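Local coordinates for nitroreductase family protein (Clostridium novyi, PDB 3G14) that probably works as an oxidoreductase of the nitroreductase family, whose members are generally FMN-binding dimers, although its own substrate is not established, at residues S13-E18 and S72-N77; Y46-V51 and M80-V85; A126-N131 and V146-L151. All coordinates share one frame; numbering follows the deposited sequence.

The three contacts illustrate how a nitroreductase-type fold is assembled round one small mixed sheet. Contact 2, its centre about 4 Å from that of the chain, pairs two strands of that sheet, 46-51 and 80-86. Contact 3, its centre about 9 Å from that of contact 2, adds strand 144-151 and a turn reaching the second subunit. Contact 1, its centre about 16 Å from that of contact 2 and about 13 Å from that of contact 3, lies where a loop meets helix 70-77. Contacts 1 and 2 alternate along the chain, helix 70-77 leading into strand 80-86, and both precede contact 3. Pro150 and Leu148 join strand 144-151 to contact 1.

Contact 1 of 3, residues S13-E18 and S72-N77; sequences SIKKFE and SEAVLN. With SO4 (sulfate ion), chain E.
Phe17 brings the edge of its ring up to the methyl of Ala74, with CE2 4.1 Å from Ala74 CB and the methyl near the ring plane. The first torsion sets this approach: CG lies beside the backbone N and opposite the carbonyl carbon (chi1 -68°). One face of the same ring receives Ile14 CG2, offset toward the rim, so the loop folds part of its own apolar surface over the phenylalanine. The Ala74 methyl also meets backbone, standing 3.7 Å from Lys15 O, and the aliphatic part of the Lys15 side chain passes it, CD being 4.2 Å from Ala74 CB. A small residue on this side of the helix lets the loop come close, with 4.8 Å between Lys15 CA and Ala74 CA.

No direct hydrogen bond joins the two segments. A water spans them instead, donating to Lys15 O at 3.1 Å and accepting from Asn77 ND2 at 2.9 Å. At the start of the segment, away from the helix, Ser13 holds a sulfate, probably from the crystallisation liquor, through an almost straight bond from Ser13 N to sulfate O3 (2.8 Å) and another from Ser13 OG; Arg11 also binds the ion.

Phe17 and Ala74 both touch Pro150 of strand 144-151, while Val75 packs on helix 54-63 and on Leu148, placing the loop 13-18 and helix 70-77 beside one end of the central sheet.

Contact 2 of 3, residues Y46-V51 and M80-V85; sequences YKFIVV and MTIVAV
Lys47 and Val85, Ile49 and Val83, and Val51 and Thr81 form three antiparallel hydrogen-bonded pairs, each closed by two backbone bonds. The shortest of the six runs from Val51 N to Thr81 O at 2.7 Å. The longest, from Thr81 N to Val51 O, measures 3.0 Å. Between them lie the non-hydrogen-bonded pairs Phe48 with Ala84 and Val50 with Ile82, where CA-H groups approach carbonyl oxygens, as Phe48 CA does Val83 O at 3.3 Å.

On the face bearing Phe48, Val50, Ile82 and Ala84, the Phe48 ring leans obliquely toward the neighbouring strand. Its CE1 reaches Ala84 CB at 3.7 Å, and CD1 meets the CG2 branch of Ile82 at 4.0 Å. Met80, a selenomethionine, sets SE 3.7 Å from Val50 CG1, and the bend at chi3 (52°) turns the terminal methyl CE back to the same branch. On the other face, branched side chains meet: Val51 CG2 packs against Val83 CG2 at 3.9 Å, and Ile49 CD1 extends diagonally to Val85 CG2.

The short segment axes run 4.7 Å apart at 158°, the twist of neighbouring antiparallel strands. Helix 99-117 covers Ile82 and Ala84 through Ile111 and Met108. Strand 173-175 flanks 46-51, and strand 144-151 flanks 80-86, so this pair occupies the middle of the mixed sheet.

Contact 3 of 3, residues A126-N131 and V146-L151; sequences AAFNEN and VALTPL
Phe128 lays the CD2-CE2 side of its ring against one methyl of Leu148, the two side chains running antiparallel past one another. Leu148 CD2 lies 3.8 Å from Phe128 CE2, meeting the ring obliquely. Both side chains take the less common first torsion that tucks CG in between the two backbone arms, N and C, chi1 being 36° in Phe128 and 62° in Leu148. In Phe128 this turn points the ring tip at the strand backbone between Val146 and Ala147: CZ comes 4.0 Å from Val146 O, while Ala147 N lies at the ring edge, 4.2 Å from CZ. One face of the ring receives Ala126 O from its own segment, offset toward the rim.

No hydrogen bond links the two segments directly, but Lys97 of the second subunit donates to both Ala126 O and Val146 O, joining them from across the dimer interface. Asn129 takes the N-cap position of helix 130-137, its side chain extended (chi1 -178°) and OD1 accepting from Lys132 N.

Ile133 of that helix touches both Phe128 and Leu148. On the sheet, Leu148 also meets Thr81 and Val83 of strand 80-86, while Val146 and Ala147 lie against helix 99-117.

Contact 1 of 3, residues S13-E18 and S72-N77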
# COMPACT_ATOMS: atom_id res chain seq x y z
N SER B 13 -6.71 -5.00 -12.75
CA SER B 13 -5.86 -4.24 -13.66
C SER B 13 -6.59 -4.03 -14.98
O SER B 13 -7.00 -4.99 -15.62
CB SER B 13 -4.52 -4.96 -13.89
OG SER B 13 -3.88 -5.11 -12.68
N ILE B 14 -6.79 -2.79 -15.35
CA ILE B 14 -7.56 -2.45 -16.53
C ILE B 14 -6.61 -1.82 -17.52
O ILE B 14 -5.73 -1.00 -17.16
CB ILE B 14 -8.73 -1.50 -16.19
CG1 ILE B 14 -9.77 -2.18 -15.26
CG2 ILE B 14 -9.39 -0.99 -17.47
CD1 ILE B 14 -10.45 -3.38 -15.86
N LYS B 15 -6.74 -2.24 -18.77
CA LYS B 15 -5.86 -1.78 -19.84
C LYS B 15 -6.61 -1.09 -20.94
O LYS B 15 -5.98 -0.50 -21.82
CB LYS B 15 -5.05 -2.95 -20.44
CG LYS B 15 -4.16 -3.63 -19.43
CD LYS B 15 -2.93 -2.82 -19.14
CE LYS B 15 -1.99 -3.62 -18.25
NZ LYS B 15 -0.91 -2.75 -17.70
N LYS B 16 -7.95 -1.16 -20.89
CA LYS B 16 -8.79 -0.64 -21.95
C LYS B 16 -9.83 0.27 -21.33
O LYS B 16 -10.55 -0.14 -20.41
CB LYS B 16 -9.40 -1.78 -22.75
CG LYS B 16 -8.32 -2.43 -23.62
CD LYS B 16 -8.80 -3.65 -24.34
CE LYS B 16 -7.74 -4.11 -25.36
NZ LYS B 16 -7.21 -3.00 -26.25
N PHE B 17 -9.88 1.48 -21.86
CA PHE B 17 -10.59 2.61 -21.28
C PHE B 17 -11.42 3.35 -22.31
O PHE B 17 -11.04 3.45 -23.48
CB PHE B 17 -9.60 3.60 -20.69
CG PHE B 17 -8.89 3.08 -19.49
CD1 PHE B 17 -9.49 3.10 -18.25
CD2 PHE B 17 -7.62 2.55 -19.60
CE1 PHE B 17 -8.86 2.63 -17.16
CE2 PHE B 17 -6.98 2.07 -18.52
CZ PHE B 17 -7.56 2.09 -17.30
N GLU B 18 -12.53 3.91 -21.84
CA GLU B 18 -13.33 4.82 -22.63
C GLU B 18 -12.59 6.15 -22.59
O GLU B 18 -11.74 6.35 -21.72
CB GLU B 18 -14.75 4.98 -22.04
CG GLU B 18 -15.49 3.67 -21.69
CD GLU B 18 -16.02 2.90 -22.92
OE1 GLU B 18 -15.56 3.16 -24.06
OE2 GLU B 18 -16.89 2.01 -22.71
N SER B 72 1.60 0.75 -21.99
CA SER B 72 1.86 1.97 -22.76
C SER B 72 0.55 2.41 -23.38
O SER B 72 0.21 3.60 -23.29
CB SER B 72 2.89 1.70 -23.86
OG SER B 72 4.19 1.60 -23.31
N GLU B 73 -0.20 1.47 -23.94
CA GLU B 73 -1.49 1.81 -24.60
C GLU B 73 -2.53 2.29 -23.61
O GLU B 73 -3.29 3.21 -23.95
CB GLU B 73 -2.01 0.65 -25.43
CG GLU B 73 -1.08 0.36 -26.58
CD GLU B 73 -1.34 -0.92 -27.28
OE1 GLU B 73 -2.39 -1.55 -27.02
OE2 GLU B 73 -0.50 -1.26 -28.15
N ALA B 74 -2.52 1.74 -22.38
CA ALA B 74 -3.46 2.16 -21.32
C ALA B 74 -3.22 3.67 -20.99
O ALA B 74 -4.16 4.47 -20.85
CB ALA B 74 -3.30 1.30 -20.04
N VAL B 75 -1.96 4.06 -20.94
CA VAL B 75 -1.59 5.45 -20.70
C VAL B 75 -1.99 6.34 -21.89
O VAL B 75 -2.46 7.47 -21.71
CB VAL B 75 -0.06 5.62 -20.40
CG1 VAL B 75 0.34 7.12 -20.44
CG2 VAL B 75 0.31 4.99 -18.97
N LEU B 76 -1.80 5.85 -23.12
CA LEU B 76 -2.18 6.63 -24.30
C LEU B 76 -3.69 6.85 -24.36
O LEU B 76 -4.16 7.92 -24.76
CB LEU B 76 -1.73 5.97 -25.59
CG LEU B 76 -0.22 5.90 -25.88
CD1 LEU B 76 0.01 4.99 -27.12
CD2 LEU B 76 0.35 7.29 -26.10
N ASN B 77 -4.42 5.81 -24.02
CA ASN B 77 -5.83 5.71 -24.36
C ASN B 77 -6.78 6.00 -23.21
O ASN B 77 -7.96 5.81 -23.37
CB ASN B 77 -6.13 4.34 -24.97
CG ASN B 77 -5.35 4.11 -26.26
OD1 ASN B 77 -5.08 5.06 -27.01
ND2 ASN B 77 -5.00 2.86 -26.54
S SO4 E . -5.31 -8.11 -11.15
O1 SO4 E . -4.38 -9.05 -11.76
O2 SO4 E . -5.99 -8.70 -10.00
O3 SO4 E . -6.35 -7.74 -12.12
O4 SO4 E . -4.55 -6.95 -10.69
O HOH W 1 -5.78 0.76 -24.70

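Contact 2 of 3, residues Y46-V51 and M80-V85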
# COMPACT_ATOMS: atom_id res chain seq x y z
N TYR B 46 5.76 11.96 -0.38
CA TYR B 46 5.36 11.82 -1.80
C TYR B 46 4.38 12.93 -2.17
O TYR B 46 3.80 13.60 -1.31
CB TYR B 46 4.71 10.44 -2.05
CG TYR B 46 3.69 10.08 -0.99
CD1 TYR B 46 2.41 10.63 -1.02
CD2 TYR B 46 4.03 9.25 0.08
CE1 TYR B 46 1.50 10.32 -0.01
CE2 TYR B 46 3.14 8.98 1.09
CZ TYR B 46 1.87 9.52 1.04
OH TYR B 46 0.95 9.22 2.03
N LYS B 47 4.29 13.17 -3.48
CA LYS B 47 3.26 13.97 -4.12
C LYS B 47 2.84 13.27 -5.40
O LYS B 47 3.54 12.33 -5.86
CB LYS B 47 3.80 15.38 -4.42
CG LYS B 47 4.28 16.17 -3.18
CD LYS B 47 4.79 17.58 -3.54
CE LYS B 47 4.95 18.46 -2.30
NZ LYS B 47 5.90 17.96 -1.32
N PHE B 48 1.71 13.71 -5.96
CA PHE B 48 1.08 13.13 -7.15
C PHE B 48 1.05 14.17 -8.25
O PHE B 48 0.68 15.34 -8.01
CB PHE B 48 -0.35 12.65 -6.81
CG PHE B 48 -0.34 11.62 -5.74
CD1 PHE B 48 0.05 10.31 -6.05
CD2 PHE B 48 -0.66 11.96 -4.42
CE1 PHE B 48 0.14 9.33 -5.06
CE2 PHE B 48 -0.59 10.96 -3.42
CZ PHE B 48 -0.20 9.66 -3.74
N ILE B 49 1.43 13.74 -9.45
CA ILE B 49 1.22 14.57 -10.65
C ILE B 49 0.09 13.93 -11.44
O ILE B 49 0.15 12.72 -11.79
CB ILE B 49 2.47 14.66 -11.53
CG1 ILE B 49 3.70 15.06 -10.71
CG2 ILE B 49 2.23 15.58 -12.74
CD1 ILE B 49 5.04 14.94 -11.53
N VAL B 50 -0.96 14.71 -11.68
CA VAL B 50 -2.03 14.33 -12.60
C VAL B 50 -1.57 14.70 -14.01
O VAL B 50 -1.32 15.86 -14.30
CB VAL B 50 -3.38 15.02 -12.26
CG1 VAL B 50 -4.47 14.76 -13.36
CG2 VAL B 50 -3.89 14.59 -10.89
N VAL B 51 -1.43 13.72 -14.88
CA VAL B 51 -0.99 14.01 -16.25
C VAL B 51 -2.17 13.93 -17.22
O VAL B 51 -2.72 12.82 -17.46
CB VAL B 51 0.14 13.07 -16.73
CG1 VAL B 51 0.52 13.41 -18.17
CG2 VAL B 51 1.33 13.10 -15.74
N MSE B 80 -6.43 10.41 -18.23
CA MSE B 80 -5.29 10.86 -17.47
C MSE B 80 -4.49 9.72 -16.85
O MSE B 80 -4.91 8.55 -16.86
CB MSE B 80 -5.74 11.84 -16.37
CG MSE B 80 -6.57 11.21 -15.35
SE MSE B 80 -7.21 12.40 -13.90
CE MSE B 80 -7.94 13.75 -14.90
N THR B 81 -3.31 10.08 -16.38
CA THR B 81 -2.43 9.19 -15.63
C THR B 81 -2.01 9.89 -14.34
O THR B 81 -1.78 11.10 -14.33
CB THR B 81 -1.20 8.79 -16.51
OG1 THR B 81 -1.62 7.87 -17.52
CG2 THR B 81 -0.07 8.22 -15.67
N ILE B 82 -1.98 9.13 -13.25
CA ILE B 82 -1.50 9.65 -11.96
C ILE B 82 -0.10 9.10 -11.71
O ILE B 82 0.09 7.89 -11.77
CB ILE B 82 -2.44 9.29 -10.79
CG1 ILE B 82 -3.83 9.90 -11.05
CG2 ILE B 82 -1.88 9.81 -9.47
CD1 ILE B 82 -4.98 9.41 -10.17
N VAL B 83 0.86 9.99 -11.43
CA VAL B 83 2.25 9.57 -11.18
C VAL B 83 2.64 9.88 -9.71
O VAL B 83 2.45 11.02 -9.25
CB VAL B 83 3.22 10.36 -12.11
CG1 VAL B 83 4.66 9.94 -11.89
CG2 VAL B 83 2.85 10.19 -13.59
N ALA B 84 3.16 8.87 -9.01
CA ALA B 84 3.53 9.01 -7.61
C ALA B 84 5.04 9.24 -7.51
O ALA B 84 5.81 8.38 -7.91
CB ALA B 84 3.07 7.80 -6.80
N VAL B 85 5.44 10.39 -6.95
CA VAL B 85 6.83 10.83 -6.87
C VAL B 85 7.21 11.00 -5.39
O VAL B 85 6.51 11.64 -4.62
CB VAL B 85 7.01 12.17 -7.63
CG1 VAL B 85 8.51 12.68 -7.60
CG2 VAL B 85 6.49 12.04 -9.09

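Contact 3 of 3, residues A126-N131 and V146-L151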
# COMPACT_ATOMS: atom_id res chain seq x y z
N ALA B 126 5.13 0.02 -12.69
CA ALA B 126 6.31 0.30 -11.90
C ALA B 126 7.61 0.23 -12.72
O ALA B 126 8.66 0.65 -12.23
CB ALA B 126 6.42 -0.66 -10.75
N ALA B 127 7.52 -0.32 -13.95
CA ALA B 127 8.72 -0.54 -14.81
C ALA B 127 8.79 0.48 -15.95
O ALA B 127 7.99 0.46 -16.87
CB ALA B 127 8.69 -1.95 -15.41
N PHE B 128 9.77 1.38 -15.86
CA PHE B 128 9.91 2.46 -16.82
C PHE B 128 11.32 3.02 -16.73
O PHE B 128 12.03 2.82 -15.73
CB PHE B 128 8.88 3.59 -16.60
CG PHE B 128 8.54 3.86 -15.14
CD1 PHE B 128 9.48 4.43 -14.28
CD2 PHE B 128 7.28 3.54 -14.65
CE1 PHE B 128 9.16 4.67 -12.93
CE2 PHE B 128 6.95 3.77 -13.32
CZ PHE B 128 7.89 4.34 -12.46
N ASN B 129 11.71 3.68 -17.79
CA ASN B 129 12.90 4.55 -17.81
C ASN B 129 12.55 5.79 -16.98
O ASN B 129 11.88 6.73 -17.43
CB ASN B 129 13.27 4.91 -19.22
CG ASN B 129 14.53 5.77 -19.31
OD1 ASN B 129 14.84 6.56 -18.41
ND2 ASN B 129 15.26 5.60 -20.38
N GLU B 130 12.98 5.75 -15.73
CA GLU B 130 12.64 6.79 -14.80
C GLU B 130 13.17 8.17 -15.24
O GLU B 130 12.52 9.18 -15.02
CB GLU B 130 13.22 6.41 -13.43
CG GLU B 130 12.87 7.36 -12.34
CD GLU B 130 13.32 6.86 -10.97
OE1 GLU B 130 14.05 5.86 -10.89
OE2 GLU B 130 12.98 7.52 -9.98
N ASN B 131 14.38 8.20 -15.82
CA ASN B 131 14.94 9.48 -16.24
C ASN B 131 14.08 10.16 -17.28
O ASN B 131 13.92 11.40 -17.27
CB ASN B 131 16.34 9.28 -16.81
CG ASN B 131 17.37 8.95 -15.75
OD1 ASN B 131 17.20 9.26 -14.56
ND2 ASN B 131 18.46 8.38 -16.18
N VAL B 146 7.95 6.48 -8.23
CA VAL B 146 7.65 5.17 -7.63
C VAL B 146 6.79 4.28 -8.53
O VAL B 146 7.11 3.11 -8.78
CB VAL B 146 7.05 5.34 -6.21
CG1 VAL B 146 6.66 3.98 -5.56
CG2 VAL B 146 7.98 6.15 -5.26
N ALA B 147 5.66 4.82 -8.98
CA ALA B 147 4.68 4.11 -9.78
C ALA B 147 3.79 5.14 -10.44
O ALA B 147 3.86 6.32 -10.12
CB ALA B 147 3.85 3.11 -8.93
N LEU B 148 3.05 4.66 -11.41
CA LEU B 148 2.04 5.46 -12.10
C LEU B 148 0.88 4.55 -12.50
O LEU B 148 1.01 3.34 -12.55
CB LEU B 148 2.69 6.18 -13.30
CG LEU B 148 3.30 5.36 -14.44
CD1 LEU B 148 2.27 5.06 -15.55
CD2 LEU B 148 4.52 6.09 -15.01
N THR B 149 -0.26 5.16 -12.79
CA THR B 149 -1.41 4.42 -13.28
C THR B 149 -2.27 5.26 -14.21
O THR B 149 -2.50 6.48 -13.95
CB THR B 149 -2.29 3.94 -12.08
OG1 THR B 149 -3.51 3.32 -12.55
CG2 THR B 149 -2.65 5.10 -11.19
N PRO B 150 -2.79 4.63 -15.29
CA PRO B 150 -3.87 5.29 -16.01
C PRO B 150 -5.11 5.39 -15.10
O PRO B 150 -5.24 4.66 -14.12
CB PRO B 150 -4.19 4.31 -17.14
CG PRO B 150 -3.73 2.95 -16.58
CD PRO B 150 -2.51 3.27 -15.82
N LEU B 151 -6.00 6.29 -15.44
CA LEU B 151 -7.27 6.46 -14.71
C LEU B 151 -8.32 6.70 -15.78
O LEU B 151 -8.18 7.62 -16.60
CB LEU B 151 -7.18 7.66 -13.77
CG LEU B 151 -8.40 7.79 -12.85
CD1 LEU B 151 -8.30 6.68 -11.82
CD2 LEU B 151 -8.46 9.18 -12.21